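Long-range contacts in SspB protein (Streptomyces clavuligerus, PDB 6JUF), which probably acts as the DNA-nicking nuclease of the SspABCD-SspE anti-phage defence system, which is built around DNA phosphorothioation, and binds metal: residues A10-F14 against F160-P164; T149-V153 against E166-A170. All coordinates share one frame; numbering follows the deposited sequence.

Interaction 1. Residues A10-F14 against F160-P164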
loop_
_atom_site.group_PDB
_atom_site.type_symbol
_atom_site.label_atom_id
_atom_site.label_comp_id
_atom_site.label_asym_id
_atom_site.label_seq_id
_atom_site.Cartn_x
_atom_site.Cartn_y
_atom_site.Cartn_z
ATOM N N ALA B 10 -3.451 2.133 28.066
ATOM C CA ALA B 10 -4.393 1.581 27.085
ATOM C C ALA B 10 -5.760 1.167 27.621
ATOM O O ALA B 10 -5.891 0.734 28.747
ATOM C CB ALA B 10 -3.722 0.394 26.388
ATOM N N HIS B 11 -6.770 1.267 26.743
ATOM C CA HIS B 11 -8.073 0.690 27.039
ATOM C C HIS B 11 -8.017 -0.815 26.893
ATOM O O HIS B 11 -7.157 -1.372 26.158
ATOM C CB HIS B 11 -9.051 1.173 25.974
ATOM C CG HIS B 11 -9.317 2.650 26.010
ATOM N ND1 HIS B 11 -9.838 3.279 27.081
ATOM C CD2 HIS B 11 -9.094 3.618 25.055
ATOM C CE1 HIS B 11 -9.978 4.593 26.795
ATOM N NE2 HIS B 11 -9.529 4.796 25.555
ATOM N N SER B 12 -8.941 -1.510 27.538
ATOM C CA SER B 12 -9.039 -2.972 27.456
ATOM C C SER B 12 -9.782 -3.332 26.154
ATOM O O SER B 12 -10.993 -3.478 26.100
ATOM C CB SER B 12 -9.775 -3.532 28.684
ATOM O OG SER B 12 -9.788 -4.927 28.554
ATOM N N SER B 13 -9.047 -3.360 25.063
ATOM C CA SER B 13 -9.591 -3.683 23.777
ATOM C C SER B 13 -8.696 -4.729 23.126
ATOM O O SER B 13 -7.532 -4.442 22.818
ATOM C CB SER B 13 -9.680 -2.408 22.905
ATOM O OG SER B 13 -10.204 -2.715 21.613
ATOM N N PHE B 14 -9.244 -5.931 22.886
ATOM C CA PHE B 14 -8.477 -7.056 22.306
ATOM C C PHE B 14 -9.278 -7.742 21.194
ATOM O O PHE B 14 -10.480 -8.018 21.358
ATOM C CB PHE B 14 -8.142 -8.097 23.413
ATOM C CG PHE B 14 -7.300 -7.512 24.515
ATOM C CD1 PHE B 14 -5.887 -7.553 24.437
ATOM C CD2 PHE B 14 -7.913 -6.862 25.595
ATOM C CE1 PHE B 14 -5.135 -6.933 25.431
ATOM C CE2 PHE B 14 -7.135 -6.294 26.589
ATOM C CZ PHE B 14 -5.772 -6.325 26.502
ATOM N N PHE B 160 -5.749 -5.508 33.913
ATOM C CA PHE B 160 -7.188 -5.596 33.749
ATOM C C PHE B 160 -7.712 -6.817 34.520
ATOM O O PHE B 160 -7.627 -7.923 34.004
ATOM C CB PHE B 160 -7.570 -5.697 32.257
ATOM C CG PHE B 160 -6.997 -4.578 31.391
ATOM C CD1 PHE B 160 -7.410 -3.268 31.557
ATOM C CD2 PHE B 160 -6.042 -4.853 30.409
ATOM C CE1 PHE B 160 -6.892 -2.254 30.766
ATOM C CE2 PHE B 160 -5.483 -3.855 29.607
ATOM C CZ PHE B 160 -5.930 -2.530 29.769
ATOM N N PRO B 161 -8.252 -6.622 35.747
ATOM C CA PRO B 161 -8.768 -7.800 36.475
ATOM C C PRO B 161 -9.803 -8.598 35.640
ATOM O O PRO B 161 -9.825 -9.826 35.687
ATOM C CB PRO B 161 -9.414 -7.185 37.734
ATOM C CG PRO B 161 -8.742 -5.860 37.928
ATOM C CD PRO B 161 -8.366 -5.374 36.546
ATOM N N GLU B 162 -10.632 -7.895 34.878
ATOM C CA GLU B 162 -11.743 -8.506 34.157
ATOM C C GLU B 162 -11.283 -9.200 32.885
ATOM O O GLU B 162 -11.734 -10.302 32.571
ATOM C CB GLU B 162 -12.770 -7.416 33.799
ATOM C CG GLU B 162 -13.614 -7.686 32.550
ATOM C CD GLU B 162 -13.988 -6.402 31.820
ATOM O OE1 GLU B 162 -14.508 -5.471 32.477
ATOM O OE2 GLU B 162 -13.765 -6.326 30.588
ATOM N N GLY B 163 -10.337 -8.557 32.206
ATOM C CA GLY B 163 -10.099 -8.702 30.765
ATOM C C GLY B 163 -10.100 -9.994 29.950
ATOM O O GLY B 163 -10.621 -11.026 30.345
ATOM N N PRO B 164 -9.467 -9.940 28.772
ATOM C CA PRO B 164 -9.663 -10.907 27.697
ATOM C C PRO B 164 -9.195 -12.337 27.993
ATOM O O PRO B 164 -8.406 -12.607 28.914
ATOM C CB PRO B 164 -8.770 -10.332 26.572
ATOM C CG PRO B 164 -7.633 -9.757 27.341
ATOM C CD PRO B 164 -8.373 -9.013 28.442
#

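Interaction 2. Residues T149-V153 against E166-A170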
loop_
_atom_site.group_PDB
_atom_site.type_symbol
_atom_site.label_atom_id
_atom_site.label_comp_id
_atom_site.label_asym_id
_atom_site.label_seq_id
_atom_site.Cartn_x
_atom_site.Cartn_y
_atom_site.Cartn_z
ATOM N N THR B 149 2.537 -13.716 23.134
ATOM C CA THR B 149 1.250 -13.920 23.770
ATOM C C THR B 149 1.383 -13.994 25.313
ATOM O O THR B 149 0.624 -13.338 26.045
ATOM C CB THR B 149 0.563 -15.193 23.214
ATOM O OG1 THR B 149 0.270 -14.966 21.826
ATOM C CG2 THR B 149 -0.748 -15.496 24.005
ATOM N N GLN B 150 2.365 -14.766 25.793
ATOM C CA GLN B 150 2.508 -14.935 27.266
ATOM C C GLN B 150 2.871 -13.627 27.982
ATOM O O GLN B 150 2.354 -13.324 29.080
ATOM C CB GLN B 150 3.479 -16.085 27.594
ATOM C CG GLN B 150 2.818 -17.436 27.322
ATOM C CD GLN B 150 1.451 -17.598 28.012
ATOM O OE1 GLN B 150 0.414 -17.891 27.353
ATOM N NE2 GLN B 150 1.439 -17.439 29.352
ATOM N N VAL B 151 3.718 -12.809 27.351
ATOM C CA VAL B 151 4.033 -11.515 27.931
ATOM C C VAL B 151 2.807 -10.608 28.020
ATOM O O VAL B 151 2.574 -9.977 29.032
ATOM C CB VAL B 151 5.239 -10.855 27.240
ATOM C CG1 VAL B 151 5.529 -9.473 27.849
ATOM C CG2 VAL B 151 6.436 -11.727 27.490
ATOM N N ILE B 152 2.008 -10.583 26.954
ATOM C CA ILE B 152 0.808 -9.770 26.992
ATOM C C ILE B 152 -0.163 -10.283 28.079
ATOM O O ILE B 152 -0.696 -9.490 28.814
ATOM C CB ILE B 152 0.107 -9.686 25.636
ATOM C CG1 ILE B 152 1.042 -9.008 24.620
ATOM C CG2 ILE B 152 -1.192 -8.931 25.790
ATOM C CD1 ILE B 152 0.715 -9.304 23.168
ATOM N N VAL B 153 -0.328 -11.613 28.161
ATOM C CA VAL B 153 -1.198 -12.221 29.186
ATOM C C VAL B 153 -0.756 -11.734 30.585
ATOM O O VAL B 153 -1.578 -11.369 31.385
ATOM C CB VAL B 153 -1.144 -13.747 29.139
ATOM C CG1 VAL B 153 -1.695 -14.411 30.426
ATOM C CG2 VAL B 153 -1.818 -14.250 27.867
ATOM N N GLU B 166 -7.065 -15.591 26.532
ATOM C CA GLU B 166 -5.808 -15.817 25.845
ATOM C C GLU B 166 -6.001 -15.864 24.327
ATOM O O GLU B 166 -5.214 -15.314 23.571
ATOM C CB GLU B 166 -5.157 -17.087 26.382
ATOM C CG GLU B 166 -3.831 -17.433 25.716
ATOM C CD GLU B 166 -3.209 -18.671 26.299
ATOM O OE1 GLU B 166 -2.515 -18.558 27.322
ATOM O OE2 GLU B 166 -3.454 -19.749 25.760
ATOM N N ALA B 167 -7.093 -16.463 23.888
ATOM C CA ALA B 167 -7.360 -16.598 22.455
ATOM C C ALA B 167 -7.438 -15.242 21.791
ATOM O O ALA B 167 -6.994 -15.082 20.616
ATOM C CB ALA B 167 -8.621 -17.436 22.181
ATOM N N SER B 168 -8.022 -14.266 22.476
ATOM C CA SER B 168 -8.051 -12.908 21.885
ATOM C C SER B 168 -6.663 -12.291 21.784
ATOM O O SER B 168 -6.353 -11.565 20.810
ATOM C CB SER B 168 -8.937 -11.982 22.707
ATOM O OG SER B 168 -10.242 -12.510 22.762
ATOM N N ILE B 169 -5.847 -12.487 22.805
ATOM C CA ILE B 169 -4.476 -11.946 22.772
ATOM C C ILE B 169 -3.708 -12.641 21.637
ATOM O O ILE B 169 -2.948 -11.995 20.897
ATOM C CB ILE B 169 -3.807 -12.120 24.142
ATOM C CG1 ILE B 169 -4.508 -11.178 25.156
ATOM C CG2 ILE B 169 -2.289 -11.843 24.040
ATOM C CD1 ILE B 169 -4.208 -11.443 26.638
ATOM N N ALA B 170 -3.865 -13.951 21.493
ATOM C CA ALA B 170 -3.161 -14.659 20.385
ATOM C C ALA B 170 -3.606 -14.097 19.033
ATOM O O ALA B 170 -2.799 -14.035 18.103
ATOM C CB ALA B 170 -3.460 -16.169 20.415
#

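Interaction 1. Residues A10-F14 against F160-P164
Two loops meet here through aromatic CH-pi contacts: residues 10-14, which leave the end of helix 5-9, and residues 160-164, the turn of the helical hairpin made by helices 145-159 and 166-180. The N-terminal loop bends at Ser12, the centre of an inverse gamma turn, with a weak backbone bond from Ser13 N to His11 O. At this bend Ser12 CB lies over one face of the Phe160 ring, 3.8 Å from its centroid and 16° off the normal. Because Ser12 OG is anti to the backbone N (chi1 -178°), the hydroxyl leans over the CG side of the same ring. Ala10 O approaches the ring differently, lying in its plane at the edge, 3.4 Å from Phe160 CZ. A polarised aromatic C-H can face a carbonyl oxygen favourably in this way, although no hydrogen bond joins the two loops. Phe14 touches both ends of the turn, its CZ lying 4.0 Å from Phe160 CE2 while one of its faces is covered by Pro164. Val156 and Ile169, from the two arms of the hairpin, also pack on Phe14, and Pro129 of helix 129-137 touches it too. The proline contact is close: Pro164 CG sits 3.6 Å from the Phe14 centroid and comes within 3.4 Å of Phe14 CD2, over the face but displaced toward the CD2-CE2 side of the rim.

Interaction 2. Residues T149-V153 against E166-A170
Ile169 projects from the first turn of helix 166-180 into the flank of helix 145-159, the preceding arm of a helical hairpin. The N-to-C directions of the short segments 149-153 and 166-170 make 127°, an oblique antiparallel crossing, with the axes 9.5 Å apart at closest approach. At CB the Ile169 side chain divides: chi1 of -69° sets CG1 anti to the carbonyl carbon and CG2 anti to the backbone N, which turns CG2 onto Ile152, 3.6 Å from Ile152 CG2 and equally near its CB; it also reaches Thr149 O, 3.8 Å away. The other branch leaves through CG1, which passes 4.1 Å from Ile152 CG2, and ends at CD1, set 3.9 Å from Val153 CG2 and 4.0 Å from Ile152 CG2. The two isoleucine side chains lie alongside one another, pointing opposite ways, while Val153 is nearly perpendicular to Ile169. Thr149 CG2 bridges toward the more exposed border, meeting Ile169 CG2 and the aliphatic CG of Glu166. Thr149 OG1 is hydrogen-bonded to Leu145 O one turn back and lies 3.7 Å from Ala170 CA. With this hydroxyl satisfied and methyl and methylene groups making most side-chain contacts, the arms are probably held chiefly by dispersion and apolar burial.

The centres of interactions 1 and 2 lie 11 Å apart, on the same side of the chain's centre, and both involve the hairpin of helices 145-159 and 166-180. Along the chain the order is 10-14, 149-153, 160-164 and 166-170, so the turn of interaction 1 falls between the two helical segments of interaction 2. The two contacts touch chiefly through Ile169: its CD1 lies 3.9 Å from Pro164 CG, and its CG1 is equally far from Phe14 CD1. One apolar cluster thus continues from the helix pair to the N-terminal loop, whose Phe14 side chain is about 10 Å from that of Glu18, which has been seen to bind magnesium but carries none in this chain.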